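Side-chain contacts in periplasmic solute binding protein (Pectobacterium atrosepticum, PDB 4RY1), which probably binds a sugar in the periplasm and delivers it to an ABC-type membrane transporter, as relatives in the solute-binding protein 1 family do: residues V217-Q221 with R222-S226; V161-G164 with A165-L169; G207-K210 with K211-S215. One frame throughout, in Å; residues are numbered along the deposited sequence.

Contact 1: residues V217-Q221 with R222-S226; sequences VIPDQ and RYFSS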
loop_
_atom_site.group_PDB
_atom_site.type_symbol
_atom_site.label_atom_id
_atom_site.label_comp_id
_atom_site.label_asym_id
_atom_site.label_seq_id
_atom_site.Cartn_x
_atom_site.Cartn_y
_atom_site.Cartn_z
ATOM N N VAL A 217 -15.805 13.177 -9.879
ATOM C CA VAL A 217 -14.490 12.546 -10.071
ATOM C C VAL A 217 -14.502 11.104 -9.568
ATOM O O VAL A 217 -14.014 10.206 -10.231
ATOM C CB VAL A 217 -13.356 13.339 -9.404
ATOM C CG1 VAL A 217 -12.027 12.618 -9.606
ATOM C CG2 VAL A 217 -13.259 14.711 -10.033
ATOM N N ILE A 218 -15.052 10.925 -8.377
ATOM C CA ILE A 218 -15.245 9.607 -7.783
ATOM C C ILE A 218 -16.713 9.390 -7.448
ATOM O O ILE A 218 -17.434 10.344 -7.190
ATOM C CB ILE A 218 -14.424 9.421 -6.483
ATOM C CG1 ILE A 218 -14.962 10.280 -5.340
ATOM C CG2 ILE A 218 -12.930 9.648 -6.739
ATOM C CD1 ILE A 218 -14.197 10.118 -4.048
ATOM N N PRO A 219 -17.169 8.131 -7.426
ATOM C CA PRO A 219 -18.502 7.873 -6.887
ATOM C C PRO A 219 -18.545 8.023 -5.384
ATOM O O PRO A 219 -17.516 7.917 -4.716
ATOM C CB PRO A 219 -18.763 6.406 -7.236
ATOM C CG PRO A 219 -17.713 6.032 -8.230
ATOM C CD PRO A 219 -16.523 6.879 -7.840
ATOM N N ASP A 220 -19.741 8.239 -4.858
ATOM C CA ASP A 220 -19.928 8.400 -3.422
ATOM C C ASP A 220 -20.050 7.062 -2.704
ATOM O O ASP A 220 -19.976 5.996 -3.321
ATOM C CB ASP A 220 -21.098 9.359 -3.135
ATOM C CG ASP A 220 -22.456 8.758 -3.416
ATOM O OD1 ASP A 220 -22.556 7.564 -3.753
ATOM O OD2 ASP A 220 -23.438 9.514 -3.309
ATOM N N GLN A 221 -20.230 7.115 -1.394
ATOM C CA GLN A 221 -20.264 5.879 -0.614
ATOM C C GLN A 221 -21.587 5.110 -0.781
ATOM O O GLN A 221 -21.632 3.898 -0.528
ATOM C CB GLN A 221 -19.954 6.123 0.853
ATOM C CG GLN A 221 -18.509 6.518 1.068
ATOM C CD GLN A 221 -17.629 5.298 1.021
ATOM O OE1 GLN A 221 -17.700 4.457 1.918
ATOM N NE2 GLN A 221 -16.820 5.171 -0.022
ATOM N N ARG A 222 -22.650 5.802 -1.199
ATOM C CA ARG A 222 -23.907 5.125 -1.557
ATOM C C ARG A 222 -23.685 4.194 -2.761
ATOM O O ARG A 222 -24.119 3.035 -2.769
ATOM C CB ARG A 222 -25.013 6.125 -1.885
ATOM C CG ARG A 222 -25.452 7.007 -0.718
ATOM C CD ARG A 222 -26.546 7.940 -1.186
ATOM N NE ARG A 222 -27.203 8.720 -0.148
ATOM C CZ ARG A 222 -28.267 8.330 0.558
ATOM N NH1 ARG A 222 -28.794 7.115 0.426
ATOM N NH2 ARG A 222 -28.781 9.168 1.444
ATOM N N TYR A 223 -22.950 4.698 -3.738
ATOM C CA TYR A 223 -22.602 3.911 -4.932
ATOM C C TYR A 223 -21.841 2.652 -4.505
ATOM O O TYR A 223 -22.188 1.541 -4.877
ATOM C CB TYR A 223 -21.774 4.749 -5.898
ATOM C CG TYR A 223 -21.207 4.049 -7.094
ATOM C CD1 TYR A 223 -20.062 3.265 -6.974
ATOM C CD2 TYR A 223 -21.745 4.219 -8.350
ATOM C CE1 TYR A 223 -19.481 2.654 -8.078
ATOM C CE2 TYR A 223 -21.177 3.609 -9.462
ATOM C CZ TYR A 223 -20.043 2.815 -9.322
ATOM O OH TYR A 223 -19.439 2.209 -10.414
ATOM N N PHE A 224 -20.785 2.827 -3.726
ATOM C CA PHE A 224 -19.961 1.666 -3.361
ATOM C C PHE A 224 -20.726 0.684 -2.474
ATOM O O PHE A 224 -20.587 -0.536 -2.624
ATOM C CB PHE A 224 -18.601 2.079 -2.802
ATOM C CG PHE A 224 -17.706 2.618 -3.876
ATOM C CD1 PHE A 224 -17.167 1.759 -4.827
ATOM C CD2 PHE A 224 -17.485 3.983 -4.002
ATOM C CE1 PHE A 224 -16.399 2.255 -5.870
ATOM C CE2 PHE A 224 -16.696 4.478 -5.028
ATOM C CZ PHE A 224 -16.179 3.619 -5.979
ATOM N N SER A 225 -21.580 1.205 -1.601
ATOM C CA SER A 225 -22.377 0.346 -0.736
ATOM C C SER A 225 -23.298 -0.559 -1.522
ATOM O O SER A 225 -23.611 -1.658 -1.057
ATOM C CB SER A 225 -23.175 1.168 0.253
ATOM O OG SER A 225 -22.306 1.802 1.187
ATOM N N SER A 226 -23.704 -0.110 -2.718
ATOM C CA SER A 226 -24.607 -0.886 -3.580
ATOM C C SER A 226 -23.963 -2.186 -4.046
ATOM O O SER A 226 -24.655 -3.079 -4.506
ATOM C CB SER A 226 -25.137 -0.080 -4.779
ATOM O OG SER A 226 -24.185 0.027 -5.827
#

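Contact 2: residues V161-G164 with A165-L169; sequences VAQG and ASDVL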
loop_
_atom_site.group_PDB
_atom_site.type_symbol
_atom_site.label_atom_id
_atom_site.label_comp_id
_atom_site.label_asym_id
_atom_site.label_seq_id
_atom_site.Cartn_x
_atom_site.Cartn_y
_atom_site.Cartn_z
ATOM N N VAL A 161 -12.680 4.097 -5.968
ATOM C CA VAL A 161 -12.272 4.012 -4.592
ATOM C C VAL A 161 -11.944 2.544 -4.390
ATOM O O VAL A 161 -12.808 1.683 -4.542
ATOM C CB VAL A 161 -13.393 4.473 -3.651
ATOM C CG1 VAL A 161 -13.003 4.332 -2.189
ATOM C CG2 VAL A 161 -13.758 5.934 -3.942
ATOM N N ALA A 162 -10.675 2.267 -4.104
ATOM C CA ALA A 162 -10.087 0.941 -4.257
ATOM C C ALA A 162 -10.710 -0.153 -3.386
ATOM O O ALA A 162 -10.717 -1.324 -3.781
ATOM C CB ALA A 162 -8.593 1.036 -3.998
ATOM N N GLN A 163 -11.199 0.222 -2.214
ATOM C CA GLN A 163 -11.865 -0.721 -1.300
ATOM C C GLN A 163 -13.292 -0.264 -0.975
ATOM O O GLN A 163 -13.885 -0.683 0.016
ATOM C CB GLN A 163 -11.002 -0.943 -0.053
ATOM C CG GLN A 163 -9.679 -1.643 -0.373
ATOM C CD GLN A 163 -8.819 -1.962 0.832
ATOM O OE1 GLN A 163 -9.316 -2.365 1.874
ATOM N NE2 GLN A 163 -7.507 -1.826 0.674
ATOM N N GLY A 164 -13.843 0.574 -1.854
ATOM C CA GLY A 164 -15.284 0.877 -1.846
ATOM C C GLY A 164 -15.748 1.505 -0.545
ATOM O O GLY A 164 -15.202 2.515 -0.098
ATOM N N ALA A 165 -16.762 0.883 0.054
ATOM C CA ALA A 165 -17.346 1.325 1.327
ATOM C C ALA A 165 -16.732 0.616 2.535
ATOM O O ALA A 165 -17.102 0.896 3.665
ATOM C CB ALA A 165 -18.848 1.140 1.318
ATOM N N SER A 166 -15.797 -0.300 2.295
ATOM C CA SER A 166 -15.121 -1.022 3.377
ATOM C C SER A 166 -14.047 -0.168 4.055
ATOM O O SER A 166 -13.860 -0.224 5.274
ATOM C CB SER A 166 -14.517 -2.337 2.855
ATOM O OG SER A 166 -15.555 -3.216 2.454
ATOM N N ASP A 167 -13.338 0.617 3.258
ATOM C CA ASP A 167 -12.184 1.364 3.732
ATOM C C ASP A 167 -11.893 2.404 2.660
ATOM O O ASP A 167 -11.972 2.087 1.480
ATOM C CB ASP A 167 -11.089 0.300 3.970
ATOM C CG ASP A 167 -9.665 0.784 3.904
ATOM O OD1 ASP A 167 -9.287 1.613 3.065
ATOM O OD2 ASP A 167 -8.886 0.218 4.717
ATOM N N VAL A 168 -11.619 3.648 3.063
ATOM C CA VAL A 168 -11.336 4.729 2.106
ATOM C C VAL A 168 -9.946 5.330 2.392
ATOM O O VAL A 168 -9.690 6.517 2.259
ATOM C CB VAL A 168 -12.469 5.774 2.021
ATOM C CG1 VAL A 168 -12.279 6.680 0.796
ATOM C CG2 VAL A 168 -13.815 5.052 1.968
ATOM N N LEU A 169 -9.013 4.462 2.743
ATOM C CA LEU A 169 -7.635 4.900 2.974
ATOM C C LEU A 169 -7.021 5.508 1.716
ATOM O O LEU A 169 -6.225 6.449 1.790
ATOM C CB LEU A 169 -6.765 3.730 3.435
ATOM C CG LEU A 169 -5.256 3.986 3.584
ATOM C CD1 LEU A 169 -4.945 5.091 4.571
ATOM C CD2 LEU A 169 -4.525 2.723 3.991
HETATM O O HOH W 1 -10.597 2.515 -0.803
HETATM O O HOH W 2 -15.262 -3.752 -0.309
#

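Contact 3: residues G207-K210 with K211-S215; sequences GFYK and KLVDS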
loop_
_atom_site.group_PDB
_atom_site.type_symbol
_atom_site.label_atom_id
_atom_site.label_comp_id
_atom_site.label_asym_id
_atom_site.label_seq_id
_atom_site.Cartn_x
_atom_site.Cartn_y
_atom_site.Cartn_z
ATOM N N GLY A 207 -13.438 18.816 2.815
ATOM C CA GLY A 207 -13.885 19.584 1.640
ATOM C C GLY A 207 -13.348 19.035 0.319
ATOM O O GLY A 207 -14.020 19.057 -0.699
ATOM N N PHE A 208 -12.110 18.551 0.356
ATOM C CA PHE A 208 -11.438 17.947 -0.805
ATOM C C PHE A 208 -12.209 16.682 -1.250
ATOM O O PHE A 208 -12.494 16.496 -2.446
ATOM C CB PHE A 208 -9.993 17.651 -0.415
ATOM C CG PHE A 208 -9.195 16.894 -1.452
ATOM C CD1 PHE A 208 -8.537 17.559 -2.474
ATOM C CD2 PHE A 208 -9.066 15.512 -1.378
ATOM C CE1 PHE A 208 -7.783 16.871 -3.405
ATOM C CE2 PHE A 208 -8.308 14.824 -2.308
ATOM C CZ PHE A 208 -7.664 15.494 -3.319
ATOM N N TYR A 209 -12.569 15.842 -0.281
ATOM C CA TYR A 209 -13.445 14.689 -0.546
ATOM C C TYR A 209 -14.798 15.105 -1.174
ATOM O O TYR A 209 -15.230 14.574 -2.200
ATOM C CB TYR A 209 -13.685 13.858 0.721
ATOM C CG TYR A 209 -14.621 12.715 0.416
ATOM C CD1 TYR A 209 -14.154 11.561 -0.191
ATOM C CD2 TYR A 209 -15.980 12.806 0.681
ATOM C CE1 TYR A 209 -15.003 10.519 -0.505
ATOM C CE2 TYR A 209 -16.836 11.780 0.364
ATOM C CZ TYR A 209 -16.346 10.624 -0.217
ATOM O OH TYR A 209 -17.214 9.609 -0.545
ATOM N N LYS A 210 -15.435 16.091 -0.551
ATOM C CA LYS A 210 -16.755 16.526 -0.970
ATOM C C LYS A 210 -16.648 17.039 -2.407
ATOM O O LYS A 210 -17.510 16.772 -3.246
ATOM C CB LYS A 210 -17.276 17.584 0.002
ATOM C CG LYS A 210 -18.770 17.862 -0.085
ATOM C CD LYS A 210 -19.134 19.187 0.572
ATOM C CE LYS A 210 -20.640 19.399 0.646
ATOM N NZ LYS A 210 -21.294 19.639 -0.675
ATOM N N LYS A 211 -15.558 17.733 -2.709
ATOM C CA LYS A 211 -15.326 18.206 -4.075
ATOM C C LYS A 211 -15.156 17.079 -5.090
ATOM O O LYS A 211 -15.638 17.159 -6.195
ATOM C CB LYS A 211 -14.125 19.151 -4.158
ATOM C CG LYS A 211 -14.121 19.922 -5.476
ATOM C CD LYS A 211 -13.097 21.038 -5.477
ATOM C CE LYS A 211 -13.171 21.844 -6.763
ATOM N NZ LYS A 211 -12.135 22.909 -6.786
ATOM N N LEU A 212 -14.441 16.031 -4.713
ATOM C CA LEU A 212 -14.275 14.890 -5.604
ATOM C C LEU A 212 -15.638 14.286 -5.969
ATOM O O LEU A 212 -15.899 13.975 -7.129
ATOM C CB LEU A 212 -13.380 13.835 -4.943
ATOM C CG LEU A 212 -11.892 14.184 -4.790
ATOM C CD1 LEU A 212 -11.212 13.171 -3.893
ATOM C CD2 LEU A 212 -11.194 14.209 -6.133
ATOM N N VAL A 213 -16.488 14.146 -4.955
ATOM C CA VAL A 213 -17.834 13.617 -5.152
ATOM C C VAL A 213 -18.724 14.575 -5.961
ATOM O O VAL A 213 -19.314 14.192 -6.986
ATOM C CB VAL A 213 -18.502 13.252 -3.824
ATOM C CG1 VAL A 213 -19.961 12.908 -4.039
ATOM C CG2 VAL A 213 -17.789 12.050 -3.220
ATOM N N ASP A 214 -18.815 15.816 -5.498
ATOM C CA ASP A 214 -19.678 16.818 -6.141
ATOM C C ASP A 214 -19.293 17.055 -7.615
ATOM O O ASP A 214 -20.162 17.305 -8.469
ATOM C CB ASP A 214 -19.641 18.136 -5.363
ATOM C CG ASP A 214 -20.335 18.057 -4.005
ATOM O OD1 ASP A 214 -21.063 17.081 -3.714
ATOM O OD2 ASP A 214 -20.154 19.013 -3.216
ATOM N N SER A 215 -17.997 16.954 -7.913
ATOM C CA SER A 215 -17.457 17.092 -9.288
ATOM C C SER A 215 -17.541 15.835 -10.182
ATOM O O SER A 215 -17.092 15.864 -11.322
ATOM C CB SER A 215 -15.986 17.549 -9.269
ATOM O OG SER A 215 -15.814 18.787 -8.608
#

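Contact 1: residues V217-Q221 with R222-S226
Pro219 and Asp220 meet Tyr223 and Phe224 at the start of the short helix 221-225, where Asp220 is the N-cap. Polar contacts set the turn. Asp220 OD1 accepts Tyr223 N at 2.9 Å, the donor lying nearly in line with the C-O bond and the N-H pointing well at the oxygen (161°). The torsion makes this possible: with chi1 at 73°, CG sits between the backbone N and the carbonyl carbon, which swings the carboxylate forward over the first turn. There its negative charge would be expected to suit the positive end of the helix dipole. Phe224 N donates to Asp220 O at 3.3 Å, a longer bond of the helix. The carboxylate and the Arg222 guanidinium do not pair; the Arg222 chain runs outward, and its NE binds Asp385 O. Gln221, bent at chi2, turns its amide away, OE1 to Gln382 NE2 and NE2 to Gly164 O.

Apolar contacts centre on Pro219. Its ring serves both aromatic residues: CB lies over one face of the Tyr223 ring in a CH-pi contact, 3.6 Å from the centroid, while CG packs on Phe224 CZ at 3.6 Å. Tyr223 CD1 in turn lies above the centre of one face of the Phe224 ring, and Pro219 O meets that ring at its edge.

The next turn closes on one carbonyl: Gln221 O is gripped twice by Ser225, by N at 2.9 Å and by OG at 2.8 Å, from opposite faces of the carbonyl plane.

Contact 2: residues V161-G164 with A165-L169
Asp167 O and Gln163 N are joined through a water, which donates to Asp167 O at 2.7 Å and accepts from Gln163 N at 2.8 Å. It spans residues four apart, the first of them inside a type I beta turn from Val161 to Gly164. Directly, the two halves of the loop share one backbone bond, Ser166 N to Gln163 O at 3.0 Å. A second water binds Ser166 OG at 2.8 Å and reaches Gln163 O by a weak bond.

The side chains of Gln163 and Asp167 lie stacked, amide and carboxylate planes 25° apart, with Gln163 OE1 3.8 Å from Asp167 CG. Gln163 CG stands beside the backbone N (chi1 -66°) and the chain then runs extended, which carries the amide over the carboxylate. Asp167 OD1 accepts Leu169 N at 2.9 Å, met from above the carboxylate plane: an Asx turn leading into helix 169-183. On the buried side Val161 CG1 touches Val168 CG1 at 3.9 Å, and Val168 CG2 rests on Gly164 O.

Gln163 OE1 and the carboxylate are both acceptors, so the stack adds no hydrogen bond and would not be expected to be electrostatically attractive at that atom; the polar link between 161-164 and 165-169 runs instead through Ser166 N to Gln163 O and the waters.

Contact 3: residues G207-K210 with K211-S215
Lys210 and Asp214, one turn apart near the C-terminal end of helix 199-214, form an i to i+4 salt bridge on the exposed side: Lys210 NZ donates to Asp214 OD2 at 2.9 Å, on the syn lone pair of that oxygen. The lysine chain runs extended as far as CE and bends only at its last torsion (chi4 -70°), which brings the ammonium round onto the carboxylate, while CG passes 3.6 Å from the same OD2. From the other end Asp214 leans back over the preceding turn, its CG only 3.2 Å from Lys210 O.

Away from the salt bridge the same i to i+4 spacing pairs aromatic with aliphatic groups. Tyr209 CZ touches Val213 CG2 at 3.6 Å, and that methyl also lies near Tyr209 OH. Phe208 CE2 meets Leu212 CD1 at 3.7 Å, the leucine methyl coming obliquely to the ring.

Backbone bonds of the helix, also i to i+4, run alongside these pairs. Leu212 N donates to Phe208 O and Val213 N to Tyr209 O, with Lys211 N to Gly207 O one more of the series; Asp214 N to Lys210 O is the straightest of the set (171°), so Lys210 and Asp214 are tied through backbone and side chain alike.

Farther out, the Phe208 ring stacks on Tyr178 and meets Trp138 edge-to-face, while Lys211 makes a cation-pi contact with Phe142. Tyr209 OH is hydrogen-bonded to Asp385 OD2, and Leu212 packs against helices 138-152 and 169-183. As the helix runs out, Ser215 binds Lys211 O twice, through N and through OG, each at 2.9 Å and from opposite faces of the carbonyl plane.

The contacts follow in the chain order 2, 3, 1, and contact 1 is the common neighbour. Its centre lies about 10 Å from that of contact 2, which it meets through Gln221 NE2 to Gly164 O at 3.1 Å, a probable hydrogen bond, and through Phe224 CE2 on Val161 CG2 at 3.5 Å. Contact 3, centred about 12 Å from contact 1, joins it by Val217 N to Leu212 O at 2.9 Å, also a probable hydrogen bond, and by Ile218 packed on Tyr209. Contacts 2 and 3 do not touch, their nearest atoms about 5 Å and centres about 15 Å apart. Asp385 serves contacts 1 and 3, binding Gln221 N and Tyr209 OH through one carboxylate oxygen.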